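Local atomic coordinates of naphthalene dioxygenase large subunit (Rhodococcus sp., PDB entry 2B1X), a protein that carries an Fe2/S2 cluster and a separate iron(III) ion, as the large subunit of a Rieske-type non-haem iron dioxygenase. Residues H44-L49 and D164-Y169; D168-L173 and G296-N301. One frame throughout, in Å; residues are numbered along the deposited sequence.

Interaction 1. Residues H44-L49 and D164-Y169; sequences HAWVFL and DSLEDY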
loop_
_atom_site.group_PDB
_atom_site.type_symbol
_atom_site.label_atom_id
_atom_site.label_comp_id
_atom_site.label_asym_id
_atom_site.label_seq_id
_atom_site.Cartn_x
_atom_site.Cartn_y
_atom_site.Cartn_z
ATOM N N HIS A 44 6.727 23.322 17.180
ATOM C CA HIS A 44 7.377 24.312 18.031
ATOM C C HIS A 44 8.877 24.465 17.793
ATOM O O HIS A 44 9.383 25.568 17.776
ATOM C CB HIS A 44 7.082 24.006 19.495
ATOM C CG HIS A 44 5.667 24.295 19.875
ATOM N ND1 HIS A 44 4.645 23.379 19.714
ATOM C CD2 HIS A 44 5.093 25.418 20.367
ATOM C CE1 HIS A 44 3.504 23.923 20.103
ATOM N NE2 HIS A 44 3.752 25.157 20.516
ATOM N N ALA A 45 9.573 23.357 17.576
ATOM C CA ALA A 45 11.018 23.346 17.478
ATOM C C ALA A 45 11.499 23.989 16.195
ATOM O O ALA A 45 10.717 24.195 15.269
ATOM C CB ALA A 45 11.530 21.910 17.559
ATOM N N TRP A 46 12.786 24.336 16.157
ATOM C CA TRP A 46 13.406 24.834 14.942
ATOM C C TRP A 46 13.857 23.611 14.142
ATOM O O TRP A 46 14.616 22.782 14.658
ATOM C CB TRP A 46 14.626 25.701 15.271
ATOM C CG TRP A 46 14.290 27.078 15.731
ATOM C CD1 TRP A 46 14.119 27.491 17.015
ATOM C CD2 TRP A 46 14.028 28.214 14.906
ATOM N NE1 TRP A 46 13.797 28.830 17.052
ATOM C CE2 TRP A 46 13.747 29.300 15.765
ATOM C CE3 TRP A 46 14.039 28.438 13.516
ATOM C CZ2 TRP A 46 13.487 30.588 15.287
ATOM C CZ3 TRP A 46 13.773 29.705 13.042
ATOM C CH2 TRP A 46 13.495 30.768 13.920
ATOM N N VAL A 47 13.463 23.560 12.874
ATOM C CA VAL A 47 13.726 22.417 11.989
ATOM C C VAL A 47 14.564 22.858 10.772
ATOM O O VAL A 47 14.299 23.892 10.168
ATOM C CB VAL A 47 12.398 21.828 11.487
ATOM C CG1 VAL A 47 12.639 20.690 10.454
ATOM C CG2 VAL A 47 11.500 21.415 12.695
ATOM N N PHE A 48 15.606 22.086 10.450
ATOM C CA PHE A 48 16.478 22.425 9.342
ATOM C C PHE A 48 15.729 22.220 8.003
ATOM O O PHE A 48 15.047 21.193 7.795
ATOM C CB PHE A 48 17.753 21.566 9.378
ATOM C CG PHE A 48 18.632 21.752 8.166
ATOM C CD1 PHE A 48 19.468 22.853 8.053
ATOM C CD2 PHE A 48 18.593 20.829 7.128
ATOM C CE1 PHE A 48 20.268 23.040 6.906
ATOM C CE2 PHE A 48 19.352 20.998 5.987
ATOM C CZ PHE A 48 20.223 22.099 5.872
ATOM N N LEU A 49 15.875 23.195 7.105
ATOM C CA LEU A 49 15.207 23.172 5.801
ATOM C C LEU A 49 16.177 23.041 4.620
ATOM O O LEU A 49 15.970 22.236 3.709
ATOM C CB LEU A 49 14.448 24.476 5.606
ATOM C CG LEU A 49 13.381 24.769 6.683
ATOM C CD1 LEU A 49 12.795 26.150 6.528
ATOM C CD2 LEU A 49 12.301 23.726 6.601
ATOM N N ASP A 164 11.633 30.962 20.799
ATOM C CA ASP A 164 12.900 31.607 21.103
ATOM C C ASP A 164 13.667 31.735 19.799
ATOM O O ASP A 164 13.471 30.930 18.873
ATOM C CB ASP A 164 13.725 30.760 22.093
ATOM C CG ASP A 164 13.134 30.761 23.491
ATOM O OD1 ASP A 164 12.572 31.810 23.889
ATOM O OD2 ASP A 164 13.175 29.758 24.258
ATOM N N SER A 165 14.532 32.735 19.711
ATOM C CA SER A 165 15.305 32.935 18.496
ATOM C C SER A 165 16.153 31.705 18.211
ATOM O O SER A 165 16.571 31.001 19.134
ATOM C CB SER A 165 16.180 34.180 18.620
ATOM O OG SER A 165 17.351 33.918 19.365
ATOM N N LEU A 166 16.417 31.455 16.935
ATOM C CA LEU A 166 17.336 30.390 16.539
ATOM C C LEU A 166 18.598 30.380 17.397
ATOM O O LEU A 166 19.007 29.324 17.910
ATOM C CB LEU A 166 17.709 30.510 15.058
ATOM C CG LEU A 166 17.955 29.275 14.157
ATOM C CD1 LEU A 166 19.200 29.446 13.273
ATOM C CD2 LEU A 166 17.950 27.849 14.835
ATOM N N GLU A 167 19.223 31.545 17.547
ATOM C CA GLU A 167 20.510 31.629 18.273
ATOM C C GLU A 167 20.388 31.198 19.732
ATOM O O GLU A 167 21.280 30.534 20.245
ATOM C CB GLU A 167 21.186 33.026 18.146
ATOM C CG GLU A 167 21.492 33.440 16.702
ATOM C CD GLU A 167 22.914 33.948 16.426
ATOM O OE1 GLU A 167 23.745 34.097 17.371
ATOM O OE2 GLU A 167 23.197 34.239 15.229
ATOM N N ASP A 168 19.298 31.583 20.397
ATOM C CA ASP A 168 19.022 31.102 21.760
ATOM C C ASP A 168 18.771 29.575 21.776
ATOM O O ASP A 168 19.232 28.848 22.667
ATOM C CB ASP A 168 17.828 31.855 22.356
ATOM C CG ASP A 168 18.195 33.288 22.821
ATOM O OD1 ASP A 168 19.368 33.696 22.738
ATOM O OD2 ASP A 168 17.350 34.073 23.274
ATOM N N TYR A 169 18.044 29.103 20.768
ATOM C CA TYR A 169 17.723 27.679 20.655
ATOM C C TYR A 169 18.974 26.814 20.480
ATOM O O TYR A 169 19.093 25.729 21.074
ATOM C CB TYR A 169 16.765 27.490 19.487
ATOM C CG TYR A 169 16.309 26.072 19.215
ATOM C CD1 TYR A 169 15.286 25.500 19.949
ATOM C CD2 TYR A 169 16.888 25.326 18.202
ATOM C CE1 TYR A 169 14.843 24.186 19.676
ATOM C CE2 TYR A 169 16.457 24.018 17.928
ATOM C CZ TYR A 169 15.427 23.469 18.665
ATOM O OH TYR A 169 14.969 22.195 18.385
#
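W46 lays its indole against the start of helix 166-170 and the loop just before it, meeting D164, L166 and Y169. This is buried packing between the Rieske part of the chain and the N-terminal end of a helix in the catalytic part. The tight side is the indole. Its CG is anti to the carbonyl carbon (chi1 -78°), which swings the ring toward the helix. L166 CA sits over one face, 4.0 Å from the centroid of the five-membered ring, and L166 CD2 touches W46 CG at 3.8 Å. F156 of strand 154-158 packs on both W46 and L166. Y169 comes in obliquely, its ring plane at 54° to the five-membered ring. The two side chains run past each other in opposite directions, and W46 CD1 lies over the Y169 ring, 3.4 Å from Y169 CG. W46 CB covers the same phenol ring in a CH-pi contact, while W46 N is buried with no partner in the model. The loose side holds the side chains of the loop entering the helix. There S165 is exposed and turned away from W46. It is the N-cap, its OG accepting from D168 N at 3.2 Å. The D164 carboxylate also leads away. Its backbone carbonyl belongs to the tight side: W46 NE1 donates to D164 O at 2.8 Å, with the oxygen only 5° out of the indole plane.

Interaction 2. Residues D168-L173 and G296-N301; sequences DYLGDL and GTVFPN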
loop_
_atom_site.group_PDB
_atom_site.type_symbol
_atom_site.label_atom_id
_atom_site.label_comp_id
_atom_site.label_asym_id
_atom_site.label_seq_id
_atom_site.Cartn_x
_atom_site.Cartn_y
_atom_site.Cartn_z
ATOM N N ASP A 168 19.298 31.583 20.397
ATOM C CA ASP A 168 19.022 31.102 21.760
ATOM C C ASP A 168 18.771 29.575 21.776
ATOM O O ASP A 168 19.232 28.848 22.667
ATOM C CB ASP A 168 17.828 31.855 22.356
ATOM C CG ASP A 168 18.195 33.288 22.821
ATOM O OD1 ASP A 168 19.368 33.696 22.738
ATOM O OD2 ASP A 168 17.350 34.073 23.274
ATOM N N TYR A 169 18.044 29.103 20.768
ATOM C CA TYR A 169 17.723 27.679 20.655
ATOM C C TYR A 169 18.974 26.814 20.480
ATOM O O TYR A 169 19.093 25.729 21.074
ATOM C CB TYR A 169 16.765 27.490 19.487
ATOM C CG TYR A 169 16.309 26.072 19.215
ATOM C CD1 TYR A 169 15.286 25.500 19.949
ATOM C CD2 TYR A 169 16.888 25.326 18.202
ATOM C CE1 TYR A 169 14.843 24.186 19.676
ATOM C CE2 TYR A 169 16.457 24.018 17.928
ATOM C CZ TYR A 169 15.427 23.469 18.665
ATOM O OH TYR A 169 14.969 22.195 18.385
ATOM N N LEU A 170 19.904 27.287 19.664
ATOM C CA LEU A 170 21.148 26.571 19.466
ATOM C C LEU A 170 22.011 26.729 20.726
ATOM O O LEU A 170 22.632 25.754 21.210
ATOM C CB LEU A 170 21.850 27.066 18.200
ATOM C CG LEU A 170 21.043 26.826 16.900
ATOM C CD1 LEU A 170 21.771 27.492 15.750
ATOM C CD2 LEU A 170 20.764 25.341 16.595
ATOM N N GLY A 171 22.005 27.946 21.292
ATOM C CA GLY A 171 22.734 28.197 22.522
ATOM C C GLY A 171 24.195 27.795 22.434
ATOM O O GLY A 171 24.904 28.172 21.487
ATOM N N ASP A 172 24.650 27.022 23.425
ATOM C CA ASP A 172 26.048 26.645 23.535
ATOM C C ASP A 172 26.510 25.738 22.390
ATOM O O ASP A 172 27.709 25.618 22.130
ATOM C CB ASP A 172 26.292 25.949 24.872
ATOM C CG ASP A 172 26.343 26.926 26.054
ATOM O OD1 ASP A 172 26.502 28.146 25.856
ATOM O OD2 ASP A 172 26.232 26.542 27.241
ATOM N N LEU A 173 25.557 25.095 21.715
ATOM C CA LEU A 173 25.878 24.293 20.544
ATOM C C LEU A 173 26.576 25.088 19.442
ATOM O O LEU A 173 27.376 24.525 18.696
ATOM C CB LEU A 173 24.630 23.621 19.993
ATOM C CG LEU A 173 24.649 22.196 19.452
ATOM C CD1 LEU A 173 24.220 22.167 17.992
ATOM C CD2 LEU A 173 25.910 21.361 19.699
ATOM N N GLY A 296 26.709 14.311 15.843
ATOM C CA GLY A 296 25.813 15.031 16.715
ATOM C C GLY A 296 24.431 15.197 16.131
ATOM O O GLY A 296 24.169 14.909 14.954
ATOM N N THR A 297 23.525 15.659 16.974
ATOM C CA THR A 297 22.190 15.957 16.496
ATOM C C THR A 297 21.815 17.325 17.008
ATOM O O THR A 297 22.016 17.641 18.188
ATOM C CB THR A 297 21.205 14.888 17.006
ATOM O OG1 THR A 297 21.462 13.676 16.292
ATOM C CG2 THR A 297 19.760 15.263 16.670
ATOM N N VAL A 298 21.323 18.144 16.087
ATOM C CA VAL A 298 20.623 19.366 16.433
ATOM C C VAL A 298 19.119 19.047 16.621
ATOM O O VAL A 298 18.398 18.743 15.667
ATOM C CB VAL A 298 20.795 20.444 15.330
ATOM C CG1 VAL A 298 20.158 21.746 15.764
ATOM C CG2 VAL A 298 22.289 20.647 15.033
ATOM N N PHE A 299 18.651 19.091 17.851
ATOM C CA PHE A 299 17.257 18.734 18.114
ATOM C C PHE A 299 16.306 19.549 17.239
ATOM O O PHE A 299 16.508 20.750 17.077
ATOM C CB PHE A 299 16.916 18.994 19.571
ATOM C CG PHE A 299 15.614 18.427 19.976
ATOM C CD1 PHE A 299 15.542 17.163 20.571
ATOM C CD2 PHE A 299 14.445 19.164 19.791
ATOM C CE1 PHE A 299 14.313 16.624 20.954
ATOM C CE2 PHE A 299 13.180 18.621 20.157
ATOM C CZ PHE A 299 13.125 17.358 20.736
ATOM N N PRO A 300 15.258 18.931 16.694
ATOM C CA PRO A 300 14.992 17.486 16.832
ATOM C C PRO A 300 15.720 16.534 15.872
ATOM O O PRO A 300 16.194 15.489 16.360
ATOM C CB PRO A 300 13.474 17.378 16.605
ATOM C CG PRO A 300 13.133 18.619 15.730
ATOM C CD PRO A 300 14.195 19.646 15.948
ATOM N N ASN A 301 15.784 16.838 14.578
ATOM C CA ASN A 301 15.985 15.755 13.591
ATOM C C ASN A 301 17.038 16.085 12.524
ATOM O O ASN A 301 16.996 15.541 11.427
ATOM C CB ASN A 301 14.649 15.366 12.923
ATOM C CG ASN A 301 14.121 16.461 11.979
ATOM O OD1 ASN A 301 14.381 17.638 12.193
ATOM N ND2 ASN A 301 13.412 16.068 10.925
#
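V298 overlaps two leucines, one with each of its methyl groups. CG1 is anti to the backbone N (chi1 -175°) and meets L170 CD2 at 3.7 Å. CG2, anti to the carbonyl carbon, meets L173 CD1 at 3.8 Å. L170 ends helix 166-170 and L173 follows three residues on. Between them in sequence, G171 has positive phi (54°), where the chain leaves the helix, and L173 N bonds back to L170 O. V298 ends strand 293-298, part of the large, eight-stranded antiparallel sheet of the catalytic domain, which belongs to the Bet v 1-like clan. H249 joins the two backbones, NE2 bonding to Y169 O and ND1 to F299 N. Past the strand the contact becomes polar. Y169 OH donates to F299 O at 2.5 Å, a very short bond whose exact length is doubtful. The oxygen lies near the plane of the phenol ring, at its edge. The same hydroxyl also reaches the edge of the F299 ring, 3.4 Å from F299 CD2 and close to that ring's plane. The peptide between F299 and P300 is cis. P300 packs on the hydroxyl too, with P300 CD 3.6 Å from Y169 OH. Helix 422-436 covers this corner, Y430 meeting the F299 ring edge-to-face.

Interactions 1 and 2 share D168 and Y169 on helix 166-170, and their centres are about 8 Å apart. Y169 spans both: its ring faces W46 in interaction 1, and its hydroxyl serves F299 in interaction 2. The outer segments also touch directly. W46 O lies 3.4 Å from P300 CD, and A45 CB lies 3.9 Å from the same P300 CD. V47 CG1 and N301 OD1 are 3.9 Å apart. Residues 44-49 and 296-301 thus touch each other as well as Y169. Neither contact includes the iron ligands H216, H221 and D372, nor residues around the Fe2/S2 cluster such as C88 and H111.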